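PDB 3O1I: periplasmic protein TorT from Vibrio parahaemolyticus, which probably binds a small periplasmic solute and, as in related TorT proteins, probably works with the sensor kinase TorS in sensing trimethylamine N-oxide. Local coordinates for residues 10-13 against 19-22; 109-114 against 253-258. All coordinates share one frame; numbering follows the deposited sequence.

Contact 1: residues 10-13 against 19-22; sequences AIYP and YWLS
P13 lays its CD over one face of the W20 indole, above the six-membered ring. CD stands 3.5 Å from the centroid of that ring and only 15° off its normal, the geometry of a CH-pi contact. The indole atom nearest P13 CD is CZ2, and P13 CG lies alongside at 3.6 Å from W20 CZ2, close also to CE2. One edge of the pyrrolidine thus lies across the benzo half of the indole, the two side chains arriving from opposite directions. This is the tightly packed part of the contact. Y12 meets the same indole more loosely: the rings run by one another with centroids 5.3 Å apart and planes inclined at 38°, an oblique aromatic pair. W20 CE3 lies over the rim of one tyrosine face, 3.9 Å from Y12 CG, while Y12 CD1 approaches W20 CZ3 at 3.9 Å. On the strand side, a chi1 of -50° sets Y12 CG opposite its own carbonyl carbon, and the ring passes beside the indole. The phenol points past the indole, and its OH is hydrogen-bonded to N24 ND2, one turn after W20 in the helix, which anchors the far end of the ring. No hydrogen bond crosses between 10-13 and 19-22; the join is made by CH-pi, aromatic and apolar packing. H14 meets W20 edge-to-face, and L21, directed away from the strand, packs on the chain of another protein. The end of strand 7-12 is here joined to the first turn of helix 18-32, the opening step of the beta-alpha-beta crossover 7-12, 18-32, 37-42 of the first lobe in the LacI-like, type I periplasmic-binding-protein fold.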
loop_
_atom_site.group_PDB
_atom_site.type_symbol
_atom_site.label_atom_id
_atom_site.label_comp_id
_atom_site.label_asym_id
_atom_site.label_seq_id
_atom_site.Cartn_x
_atom_site.Cartn_y
_atom_site.Cartn_z
ATOM N N ALA D 10 20.074 -23.754 -8.397
ATOM C CA ALA D 10 18.886 -23.598 -9.249
ATOM C C ALA D 10 18.334 -22.168 -9.227
ATOM O O ALA D 10 17.978 -21.631 -8.175
ATOM C CB ALA D 10 17.800 -24.590 -8.826
ATOM N N ILE D 11 18.257 -21.568 -10.410
ATOM C CA ILE D 11 17.782 -20.199 -10.562
ATOM C C ILE D 11 16.451 -20.083 -11.302
ATOM O O ILE D 11 16.412 -20.062 -12.538
ATOM C CB ILE D 11 18.857 -19.336 -11.297
ATOM C CG1 ILE D 11 20.164 -19.379 -10.507
ATOM C CG2 ILE D 11 18.389 -17.892 -11.451
ATOM C CD1 ILE D 11 19.979 -19.160 -9.016
ATOM N N TYR D 12 15.365 -19.995 -10.540
ATOM C CA TYR D 12 14.030 -19.863 -11.121
ATOM C C TYR D 12 13.754 -18.426 -11.553
ATOM O O TYR D 12 14.537 -17.520 -11.280
ATOM C CB TYR D 12 12.962 -20.219 -10.106
ATOM C CG TYR D 12 13.137 -21.528 -9.384
ATOM C CD1 TYR D 12 14.025 -22.505 -9.843
ATOM C CD2 TYR D 12 12.344 -21.823 -8.273
ATOM C CE1 TYR D 12 14.106 -23.752 -9.211
ATOM C CE2 TYR D 12 12.420 -23.052 -7.641
ATOM C CZ TYR D 12 13.296 -24.012 -8.119
ATOM O OH TYR D 12 13.311 -25.232 -7.507
ATOM N N PRO D 13 12.640 -18.204 -12.261
ATOM C CA PRO D 13 12.306 -16.841 -12.691
ATOM C C PRO D 13 11.417 -16.231 -11.593
ATOM O O PRO D 13 11.224 -15.020 -11.527
ATOM C CB PRO D 13 11.570 -17.071 -14.002
ATOM C CG PRO D 13 10.840 -18.350 -13.735
ATOM C CD PRO D 13 11.860 -19.204 -13.013
ATOM N N TYR D 19 2.945 -24.082 -10.903
ATOM C CA TYR D 19 3.796 -24.654 -11.929
ATOM C C TYR D 19 5.212 -24.773 -11.383
ATOM O O TYR D 19 5.790 -25.864 -11.396
ATOM C CB TYR D 19 3.780 -23.760 -13.164
ATOM C CG TYR D 19 4.534 -24.282 -14.373
ATOM C CD1 TYR D 19 5.017 -25.588 -14.424
ATOM C CD2 TYR D 19 4.712 -23.473 -15.501
ATOM C CE1 TYR D 19 5.658 -26.087 -15.581
ATOM C CE2 TYR D 19 5.349 -23.955 -16.656
ATOM C CZ TYR D 19 5.818 -25.267 -16.691
ATOM O OH TYR D 19 6.437 -25.761 -17.829
ATOM N N TRP D 20 5.765 -23.664 -10.892
ATOM C CA TRP D 20 7.113 -23.691 -10.346
ATOM C C TRP D 20 7.127 -24.163 -8.913
ATOM O O TRP D 20 8.148 -24.646 -8.435
ATOM C CB TRP D 20 7.784 -22.328 -10.437
ATOM C CG TRP D 20 8.198 -21.970 -11.827
ATOM C CD1 TRP D 20 7.473 -21.266 -12.744
ATOM C CD2 TRP D 20 9.448 -22.278 -12.454
ATOM N NE1 TRP D 20 8.197 -21.106 -13.908
ATOM C CE2 TRP D 20 9.414 -21.718 -13.756
ATOM C CE3 TRP D 20 10.600 -22.967 -12.040
ATOM C CZ2 TRP D 20 10.487 -21.824 -14.653
ATOM C CZ3 TRP D 20 11.670 -23.071 -12.932
ATOM C CH2 TRP D 20 11.602 -22.498 -14.228
ATOM N N LEU D 21 6.009 -24.021 -8.211
ATOM C CA LEU D 21 5.972 -24.500 -6.835
ATOM C C LEU D 21 6.144 -26.006 -6.928
ATOM O O LEU D 21 6.547 -26.655 -5.963
ATOM C CB LEU D 21 4.638 -24.168 -6.163
ATOM C CG LEU D 21 4.272 -25.063 -4.971
ATOM C CD1 LEU D 21 5.331 -24.987 -3.874
ATOM C CD2 LEU D 21 2.920 -24.648 -4.436
ATOM N N SER D 22 5.827 -26.547 -8.106
ATOM C CA SER D 22 5.957 -27.977 -8.370
ATOM C C SER D 22 7.347 -28.259 -8.931
ATOM O O SER D 22 8.064 -29.097 -8.385
ATOM C CB SER D 22 4.852 -28.460 -9.326
ATOM O OG SER D 22 3.653 -28.710 -8.598
#

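Contact 2: residues 109-114 against 253-258; sequences GEVGVD and GRLSVM
V111 and L255 reach for each other tip to tip, and apolar packing between them is the main tie between 109-114 and 253-258. V111 CB faces the branch point of the leucine, 3.4 Å from L255 CG and 3.6 Å from L255 CD2; V111 CG2 lies farther off, 3.9 Å from L255 CD2. The leucine gets there because chi1, at 172°, extends CG opposite the backbone N, carrying its branched end out from the helix to meet the valine. S256 lies beside V111 as well, though the detail of its approach is doubtful. Q252 and Q259 of the same helix also touch V111. In the type I periplasmic-binding-protein fold this packing sets helix 249-263 against the outgoing end of strand 107-110, the last strand in the order of the parallel sheet of the first lobe; the backbone of E110 pairs in turn with K271. Hydrogen bonding, by contrast, runs within the helix, or from 109-114 to other parts of the chain. The helix keeps its own bonds, from V257 N to G253 O at 3.2 Å and from M258 N to R254 O at 2.9 Å, while the backbone of V111 pairs with A92, on the neighbouring strand. G112 follows with phi 159°, a backbone shape at which a CB would strike the preceding carbonyl oxygen. Beyond it, D114 OD1 accepts a hydrogen bond from Y116 N at the turn into helix 116-127.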
loop_
_atom_site.group_PDB
_atom_site.type_symbol
_atom_site.label_atom_id
_atom_site.label_comp_id
_atom_site.label_asym_id
_atom_site.label_seq_id
_atom_site.Cartn_x
_atom_site.Cartn_y
_atom_site.Cartn_z
ATOM N N GLY D 109 23.518 -29.572 -20.687
ATOM C CA GLY D 109 22.279 -30.334 -20.704
ATOM C C GLY D 109 21.084 -29.409 -20.530
ATOM O O GLY D 109 21.201 -28.356 -19.900
ATOM N N GLU D 110 19.933 -29.786 -21.084
ATOM C CA GLU D 110 18.744 -28.952 -20.972
ATOM C C GLU D 110 17.439 -29.715 -21.089
ATOM O O GLU D 110 17.236 -30.462 -22.040
ATOM C CB GLU D 110 18.772 -27.842 -22.029
ATOM C CG GLU D 110 19.314 -28.268 -23.370
ATOM C CD GLU D 110 18.794 -27.405 -24.492
ATOM O OE1 GLU D 110 17.631 -27.608 -24.894
ATOM O OE2 GLU D 110 19.531 -26.518 -24.967
ATOM N N VAL D 111 16.563 -29.517 -20.108
ATOM C CA VAL D 111 15.254 -30.150 -20.098
ATOM C C VAL D 111 14.261 -29.106 -20.591
ATOM O O VAL D 111 14.532 -27.911 -20.527
ATOM C CB VAL D 111 14.865 -30.642 -18.674
ATOM C CG1 VAL D 111 15.874 -30.162 -17.667
ATOM C CG2 VAL D 111 13.465 -30.163 -18.297
ATOM N N GLY D 112 13.122 -29.553 -21.100
ATOM C CA GLY D 112 12.142 -28.610 -21.598
ATOM C C GLY D 112 11.166 -29.237 -22.569
ATOM O O GLY D 112 11.552 -29.821 -23.581
ATOM N N VAL D 113 9.888 -29.096 -22.258
ATOM C CA VAL D 113 8.821 -29.644 -23.079
ATOM C C VAL D 113 8.308 -28.668 -24.135
ATOM O O VAL D 113 7.852 -27.583 -23.803
ATOM C CB VAL D 113 7.642 -30.051 -22.189
ATOM C CG1 VAL D 113 6.483 -30.524 -23.037
ATOM C CG2 VAL D 113 8.090 -31.124 -21.210
ATOM N N ASP D 114 8.388 -29.059 -25.403
ATOM C CA ASP D 114 7.893 -28.230 -26.501
ATOM C C ASP D 114 6.397 -28.041 -26.255
ATOM O O ASP D 114 5.626 -29.002 -26.284
ATOM C CB ASP D 114 8.116 -28.942 -27.843
ATOM C CG ASP D 114 7.582 -28.148 -29.032
ATOM O OD1 ASP D 114 7.062 -27.028 -28.830
ATOM O OD2 ASP D 114 7.683 -28.647 -30.176
ATOM N N GLY D 253 11.480 -31.165 -13.000
ATOM C CA GLY D 253 12.470 -30.644 -12.085
ATOM C C GLY D 253 13.542 -31.689 -11.850
ATOM O O GLY D 253 14.733 -31.435 -12.062
ATOM N N ARG D 254 13.111 -32.872 -11.413
ATOM C CA ARG D 254 14.019 -33.988 -11.149
ATOM C C ARG D 254 14.982 -34.134 -12.317
ATOM O O ARG D 254 16.182 -34.307 -12.134
ATOM C CB ARG D 254 13.226 -35.284 -10.970
ATOM C CG ARG D 254 12.343 -35.336 -9.729
ATOM C CD ARG D 254 11.378 -36.527 -9.790
ATOM N NE ARG D 254 10.549 -36.664 -8.591
ATOM C CZ ARG D 254 11.020 -36.991 -7.390
ATOM N NH1 ARG D 254 12.320 -37.219 -7.224
ATOM N NH2 ARG D 254 10.195 -37.102 -6.354
ATOM N N LEU D 255 14.444 -34.049 -13.523
ATOM C CA LEU D 255 15.255 -34.164 -14.717
ATOM C C LEU D 255 16.473 -33.227 -14.704
ATOM O O LEU D 255 17.599 -33.676 -14.930
ATOM C CB LEU D 255 14.375 -33.913 -15.948
ATOM C CG LEU D 255 14.991 -33.793 -17.348
ATOM C CD1 LEU D 255 16.163 -34.749 -17.510
ATOM C CD2 LEU D 255 13.901 -34.062 -18.389
ATOM N N SER D 256 16.255 -31.941 -14.427
ATOM C CA SER D 256 17.348 -30.964 -14.389
ATOM C C SER D 256 18.372 -31.277 -13.306
ATOM O O SER D 256 19.571 -31.168 -13.538
ATOM C CB SER D 256 16.804 -29.552 -14.181
ATOM O OG SER D 256 16.949 -28.782 -15.362
ATOM N N VAL D 257 17.903 -31.652 -12.121
ATOM C CA VAL D 257 18.815 -32.001 -11.038
ATOM C C VAL D 257 19.729 -33.123 -11.521
ATOM O O VAL D 257 20.956 -33.003 -11.495
ATOM C CB VAL D 257 18.062 -32.519 -9.809
ATOM C CG1 VAL D 257 19.036 -33.152 -8.833
ATOM C CG2 VAL D 257 17.315 -31.390 -9.147
ATOM N N MET D 258 19.111 -34.218 -11.958
ATOM C CA MET D 258 19.840 -35.375 -12.443
ATOM C C MET D 258 20.837 -34.975 -13.514
ATOM O O MET D 258 22.009 -35.317 -13.429
ATOM C CB MET D 258 18.868 -36.406 -13.012
ATOM C CG MET D 258 19.545 -37.615 -13.630
ATOM S SD MET D 258 18.776 -38.066 -15.188
ATOM C CE MET D 258 19.616 -36.924 -16.354
#

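Overall arrangement
Both contacts are built on the five-stranded parallel sheet of the first lobe: contact 1 at strand 7-12, contact 2 at strand 107-110, at one side of the sheet. Their centres lie about 12 Å apart and their nearest atoms about 6 Å apart, without touching. They follow one another along the chain: contact 1 is local, with five residues between its segments, whereas contact 2 spans 138 and brings helix 249-263 back to the first lobe. The two helices are themselves in touch, S22 packing on M249 and V250, and S256 and V257 on M27. In relatives the ligand cleft lies between the lobes, probably near the strand ends of contact 1.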